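Local coordinates for trehalose-6-phosphate phosphatase-related protein (Thermoplasma acidophilum, PDB 1U02) that removes the phosphate from trehalose 6-phosphate to give free trehalose, working with magnesium as a HAD-type phosphatase, at residues 40-53 / 60-72. Numbering follows the deposited sequence.
Sequences DTYIVTGRSPEEIS and INMICYHGACSKI. With GOL (glycerol), chain F.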
loop_
_atom_site.group_PDB
_atom_site.type_symbol
_atom_site.label_atom_id
_atom_site.label_comp_id
_atom_site.label_asym_id
_atom_site.label_seq_id
_atom_site.Cartn_x
_atom_site.Cartn_y
_atom_site.Cartn_z
ATOM N N ASP A 40 -16.631 -8.082 -3.931
ATOM C CA ASP A 40 -15.796 -7.415 -4.926
ATOM C C ASP A 40 -14.622 -6.933 -4.071
ATOM O O ASP A 40 -14.717 -5.927 -3.365
ATOM C CB ASP A 40 -16.528 -6.220 -5.544
ATOM C CG ASP A 40 -15.823 -5.676 -6.778
ATOM O OD1 ASP A 40 -14.599 -5.893 -6.914
ATOM O OD2 ASP A 40 -16.486 -5.020 -7.610
ATOM N N THR A 41 -13.524 -7.669 -4.128
ATOM C CA THR A 41 -12.360 -7.365 -3.312
ATOM C C THR A 41 -11.254 -6.554 -3.972
ATOM O O THR A 41 -10.844 -6.837 -5.099
ATOM C CB THR A 41 -11.768 -8.677 -2.768
ATOM O OG1 THR A 41 -12.819 -9.446 -2.163
ATOM C CG2 THR A 41 -10.694 -8.394 -1.731
ATOM N N TYR A 42 -10.779 -5.542 -3.248
ATOM C CA TYR A 42 -9.708 -4.671 -3.711
ATOM C C TYR A 42 -8.566 -4.624 -2.708
ATOM O O TYR A 42 -8.792 -4.454 -1.508
ATOM C CB TYR A 42 -10.212 -3.233 -3.881
ATOM C CG TYR A 42 -11.044 -2.972 -5.104
ATOM C CD1 TYR A 42 -10.474 -2.418 -6.245
ATOM C CD2 TYR A 42 -12.410 -3.238 -5.110
ATOM C CE1 TYR A 42 -11.243 -2.127 -7.365
ATOM C CE2 TYR A 42 -13.193 -2.953 -6.232
ATOM C CZ TYR A 42 -12.599 -2.396 -7.352
ATOM O OH TYR A 42 -13.361 -2.090 -8.456
ATOM N N ILE A 43 -7.343 -4.787 -3.197
ATOM C CA ILE A 43 -6.176 -4.650 -2.339
ATOM C C ILE A 43 -5.798 -3.190 -2.584
ATOM O O ILE A 43 -5.690 -2.771 -3.735
ATOM C CB ILE A 43 -4.989 -5.540 -2.789
ATOM C CG1 ILE A 43 -5.335 -7.022 -2.609
ATOM C CG2 ILE A 43 -3.746 -5.185 -1.974
ATOM C CD1 ILE A 43 -5.652 -7.407 -1.178
ATOM N N VAL A 44 -5.630 -2.408 -1.521
ATOM C CA VAL A 44 -5.261 -1.001 -1.667
ATOM C C VAL A 44 -3.908 -0.853 -0.996
ATOM O O VAL A 44 -3.783 -1.065 0.207
ATOM C CB VAL A 44 -6.289 -0.076 -0.997
ATOM C CG1 VAL A 44 -5.905 1.378 -1.227
ATOM C CG2 VAL A 44 -7.675 -0.356 -1.565
ATOM N N THR A 45 -2.902 -0.459 -1.766
ATOM C CA THR A 45 -1.552 -0.406 -1.232
ATOM C C THR A 45 -0.677 0.664 -1.875
ATOM O O THR A 45 -1.057 1.287 -2.867
ATOM C CB THR A 45 -0.906 -1.783 -1.472
ATOM O OG1 THR A 45 0.468 -1.778 -1.075
ATOM C CG2 THR A 45 -1.004 -2.133 -2.962
ATOM N N GLY A 46 0.504 0.862 -1.299
ATOM C CA GLY A 46 1.450 1.813 -1.852
ATOM C C GLY A 46 2.390 1.024 -2.754
ATOM O O GLY A 46 3.210 1.591 -3.479
ATOM N N ARG A 47 2.268 -0.300 -2.692
ATOM C CA ARG A 47 3.081 -1.204 -3.506
ATOM C C ARG A 47 2.655 -1.070 -4.964
ATOM O O ARG A 47 1.611 -0.495 -5.260
ATOM C CB ARG A 47 2.857 -2.658 -3.083
ATOM C CG ARG A 47 3.223 -2.991 -1.649
ATOM C CD ARG A 47 4.689 -3.364 -1.503
ATOM N NE ARG A 47 4.928 -3.983 -0.204
ATOM C CZ ARG A 47 6.033 -4.638 0.132
ATOM N NH1 ARG A 47 7.023 -4.769 -0.739
ATOM N NH2 ARG A 47 6.137 -5.168 1.346
ATOM N N SER A 48 3.468 -1.615 -5.864
ATOM C CA SER A 48 3.179 -1.588 -7.292
ATOM C C SER A 48 2.333 -2.808 -7.653
ATOM O O SER A 48 2.212 -3.750 -6.871
ATOM C CB SER A 48 4.481 -1.658 -8.090
ATOM O OG SER A 48 5.155 -2.882 -7.812
ATOM N N PRO A 49 1.736 -2.803 -8.855
ATOM C CA PRO A 49 0.913 -3.934 -9.294
ATOM C C PRO A 49 1.805 -5.162 -9.481
ATOM O O PRO A 49 1.377 -6.292 -9.253
ATOM C CB PRO A 49 0.331 -3.460 -10.627
ATOM C CG PRO A 49 0.402 -1.974 -10.551
ATOM C CD PRO A 49 1.697 -1.707 -9.837
ATOM N N GLU A 50 3.046 -4.935 -9.902
ATOM C CA GLU A 50 3.967 -6.045 -10.106
ATOM C C GLU A 50 4.240 -6.735 -8.768
ATOM O O GLU A 50 4.358 -7.958 -8.712
ATOM C CB GLU A 50 5.291 -5.566 -10.724
ATOM C CG GLU A 50 5.190 -5.034 -12.149
ATOM C CD GLU A 50 4.388 -3.749 -12.244
ATOM O OE1 GLU A 50 4.667 -2.817 -11.463
ATOM O OE2 GLU A 50 3.481 -3.667 -13.102
ATOM N N GLU A 51 4.343 -5.954 -7.694
ATOM C CA GLU A 51 4.593 -6.519 -6.370
ATOM C C GLU A 51 3.402 -7.316 -5.842
ATOM O O GLU A 51 3.542 -8.476 -5.463
ATOM C CB GLU A 51 4.942 -5.417 -5.363
ATOM C CG GLU A 51 6.364 -4.904 -5.477
ATOM C CD GLU A 51 6.628 -3.715 -4.569
ATOM O OE1 GLU A 51 6.007 -2.657 -4.794
ATOM O OE2 GLU A 51 7.451 -3.841 -3.631
ATOM N N ILE A 52 2.228 -6.698 -5.815
ATOM C CA ILE A 52 1.058 -7.397 -5.303
ATOM C C ILE A 52 0.739 -8.624 -6.147
ATOM O O ILE A 52 0.341 -9.658 -5.610
ATOM C CB ILE A 52 -0.173 -6.475 -5.255
ATOM C CG1 ILE A 52 0.129 -5.265 -4.372
ATOM C CG2 ILE A 52 -1.371 -7.230 -4.667
ATOM C CD1 ILE A 52 0.419 -5.628 -2.916
ATOM N N SER A 53 0.927 -8.507 -7.463
ATOM C CA SER A 53 0.654 -9.609 -8.380
ATOM C C SER A 53 1.493 -10.844 -8.064
ATOM O O SER A 53 1.013 -11.968 -8.195
ATOM C CB SER A 53 0.879 -9.172 -9.832
ATOM O OG SER A 53 -0.125 -8.247 -10.231
ATOM N N ILE A 60 -7.971 -10.734 -8.204
ATOM C CA ILE A 60 -8.596 -9.653 -7.450
ATOM C C ILE A 60 -8.168 -8.322 -8.042
ATOM O O ILE A 60 -7.174 -8.255 -8.760
ATOM C CB ILE A 60 -8.196 -9.658 -5.944
ATOM C CG1 ILE A 60 -6.732 -10.068 -5.779
ATOM C CG2 ILE A 60 -9.122 -10.571 -5.156
ATOM C CD1 ILE A 60 -5.745 -9.037 -6.208
ATOM N N ASN A 61 -8.923 -7.273 -7.738
ATOM C CA ASN A 61 -8.601 -5.940 -8.223
ATOM C C ASN A 61 -7.657 -5.257 -7.246
ATOM O O ASN A 61 -7.550 -5.654 -6.084
ATOM C CB ASN A 61 -9.872 -5.104 -8.391
ATOM C CG ASN A 61 -10.741 -5.591 -9.537
ATOM O OD1 ASN A 61 -10.234 -5.975 -10.589
ATOM N ND2 ASN A 61 -12.052 -5.566 -9.341
HETATM N N MSE A 62 -6.970 -4.223 -7.711
HETATM C CA MSE A 62 -6.056 -3.528 -6.833
HETATM C C MSE A 62 -5.856 -2.065 -7.183
HETATM O O MSE A 62 -5.897 -1.668 -8.350
HETATM C CB MSE A 62 -4.704 -4.254 -6.806
HETATM C CG MSE A 62 -4.075 -4.463 -8.172
HETATM SE SE MSE A 62 -2.484 -5.598 -8.138
HETATM C CE MSE A 62 -3.326 -7.328 -8.072
ATOM N N ILE A 63 -5.675 -1.270 -6.138
ATOM C CA ILE A 63 -5.410 0.150 -6.260
ATOM C C ILE A 63 -3.984 0.230 -5.717
ATOM O O ILE A 63 -3.762 0.021 -4.526
ATOM C CB ILE A 63 -6.371 0.989 -5.375
ATOM C CG1 ILE A 63 -7.804 0.860 -5.903
ATOM C CG2 ILE A 63 -5.953 2.456 -5.384
ATOM C CD1 ILE A 63 -8.854 1.512 -5.012
ATOM N N CYS A 64 -3.020 0.501 -6.597
ATOM C CA CYS A 64 -1.612 0.563 -6.199
ATOM C C CYS A 64 -1.029 1.969 -6.171
ATOM O O CYS A 64 -1.653 2.915 -6.650
ATOM C CB CYS A 64 -0.782 -0.317 -7.136
ATOM S SG CYS A 64 -1.316 -2.052 -7.132
ATOM N N TYR A 65 0.172 2.095 -5.605
ATOM C CA TYR A 65 0.851 3.389 -5.496
ATOM C C TYR A 65 -0.069 4.420 -4.838
ATOM O O TYR A 65 -0.082 5.592 -5.226
ATOM C CB TYR A 65 1.259 3.909 -6.880
ATOM C CG TYR A 65 2.242 3.054 -7.651
ATOM C CD1 TYR A 65 3.544 2.860 -7.190
ATOM C CD2 TYR A 65 1.888 2.488 -8.876
ATOM C CE1 TYR A 65 4.473 2.128 -7.928
ATOM C CE2 TYR A 65 2.810 1.753 -9.628
ATOM C CZ TYR A 65 4.100 1.582 -9.148
ATOM O OH TYR A 65 5.020 0.899 -9.904
ATOM N N HIS A 66 -0.843 3.979 -3.851
ATOM C CA HIS A 66 -1.764 4.867 -3.145
ATOM C C HIS A 66 -2.779 5.510 -4.092
ATOM O O HIS A 66 -3.358 6.555 -3.779
ATOM C CB HIS A 66 -0.982 5.957 -2.398
ATOM C CG HIS A 66 -0.224 5.449 -1.209
ATOM N ND1 HIS A 66 -0.825 5.191 0.002
ATOM C CD2 HIS A 66 1.084 5.127 -1.057
ATOM C CE1 HIS A 66 0.079 4.731 0.852
ATOM N NE2 HIS A 66 1.245 4.682 0.233
ATOM N N GLY A 67 -2.988 4.880 -5.247
ATOM C CA GLY A 67 -3.950 5.398 -6.209
ATOM C C GLY A 67 -3.430 5.828 -7.572
ATOM O O GLY A 67 -4.229 6.078 -8.472
ATOM N N ALA A 68 -2.112 5.906 -7.752
ATOM C CA ALA A 68 -1.558 6.333 -9.038
ATOM C C ALA A 68 -1.840 5.356 -10.177
ATOM O O ALA A 68 -1.924 5.752 -11.339
ATOM C CB ALA A 68 -0.053 6.560 -8.914
ATOM N N CYS A 69 -1.978 4.080 -9.847
ATOM C CA CYS A 69 -2.238 3.060 -10.852
ATOM C C CYS A 69 -3.087 1.959 -10.245
ATOM O O CYS A 69 -2.924 1.616 -9.078
ATOM C CB CYS A 69 -0.911 2.473 -11.353
ATOM S SG CYS A 69 -1.039 1.386 -12.789
ATOM N N SER A 70 -3.996 1.411 -11.040
ATOM C CA SER A 70 -4.861 0.333 -10.580
ATOM C C SER A 70 -4.742 -0.817 -11.562
ATOM O O SER A 70 -4.292 -0.631 -12.697
ATOM C CB SER A 70 -6.324 0.787 -10.540
ATOM O OG SER A 70 -6.490 1.933 -9.730
ATOM N N LYS A 71 -5.109 -2.010 -11.115
ATOM C CA LYS A 71 -5.105 -3.171 -11.989
ATOM C C LYS A 71 -6.517 -3.705 -11.830
ATOM O O LYS A 71 -6.873 -4.260 -10.790
ATOM C CB LYS A 71 -4.072 -4.212 -11.557
ATOM C CG LYS A 71 -4.000 -5.408 -12.510
ATOM C CD LYS A 71 -2.863 -6.351 -12.154
ATOM C CE LYS A 71 -2.839 -7.568 -13.071
ATOM N NZ LYS A 71 -1.686 -8.478 -12.781
ATOM N N ILE A 72 -7.322 -3.496 -12.866
ATOM C CA ILE A 72 -8.724 -3.887 -12.876
ATOM C C ILE A 72 -8.965 -4.883 -14.009
ATOM O O ILE A 72 -8.660 -4.596 -15.166
ATOM C CB ILE A 72 -9.613 -2.641 -13.098
ATOM C CG1 ILE A 72 -9.236 -1.551 -12.091
ATOM C CG2 ILE A 72 -11.085 -2.999 -12.945
ATOM C CD1 ILE A 72 -9.536 -1.914 -10.652
HETATM C C1 GOL F . -13.076 -8.763 -7.751
HETATM O O1 GOL F . -11.883 -7.709 -7.542
HETATM C C2 GOL F . -13.141 -10.028 -7.166
HETATM O O2 GOL F . -13.540 -9.956 -5.882
HETATM C C3 GOL F . -12.820 -10.860 -7.983
HETATM O O3 GOL F . -12.351 -11.475 -9.341
HETATM O O HOH W 1 4.191 -0.373 -12.085
#
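Ile-43 and Ile-63 carry the centre of a parallel strand pairing in which backbone polar groups find their mates: Ile-43 N gives to Asn-61 O, Ile-63 N to Ile-43 O at 2.8 Å, and Thr-45 N to Ile-63 O. At the C-terminal ends the pairing passes into turns, where Thr-45 O takes the N-H of His-66 (2.9 Å) and Arg-47 O that of Tyr-65. Thr-45 OG1, held anti to the backbone N (chi1 175°), accepts from Arg-47 N in an ST turn. Ser-48, the N-cap of helix 49-55, then closes a capping box with Glu-51, each backbone N-H taken by the other's side chain. The Tyr-65 ring lies across the start of this helix, with Ser-48 CA 4.0 Å from its centroid and over one face, while Pro-49 CD packs 3.6 Å from Tyr-65 CE2. One water links Tyr-65 OH (2.7 Å) to Glu-50 OE1. With alanine in place of Tyr-65, that water is likely to lose one of its two mates and a gap to open beside Ser-48 and Pro-49. Further along the helix, Ser-53 OG takes a bond from the extended Lys-71 (NZ to OG, 3.0 Å) and donates its own hydrogen to Pro-49 O. On the other sheet face Asn-61 CB sits over the Tyr-42 ring, 3.8 Å from its centroid. Strand 40-44, helix 49-55 and strand 61-64 form a beta-alpha-beta crossover of the Rossmann-like HAD core, with Arg-47 salt-bridged to the magnesium ligand Asp-9; strand 3-7 flanks 40-44, strand 69-72 flanks 61-64, and helix 161-169 covers the face bearing Tyr-42, Val-44 and Ile-63.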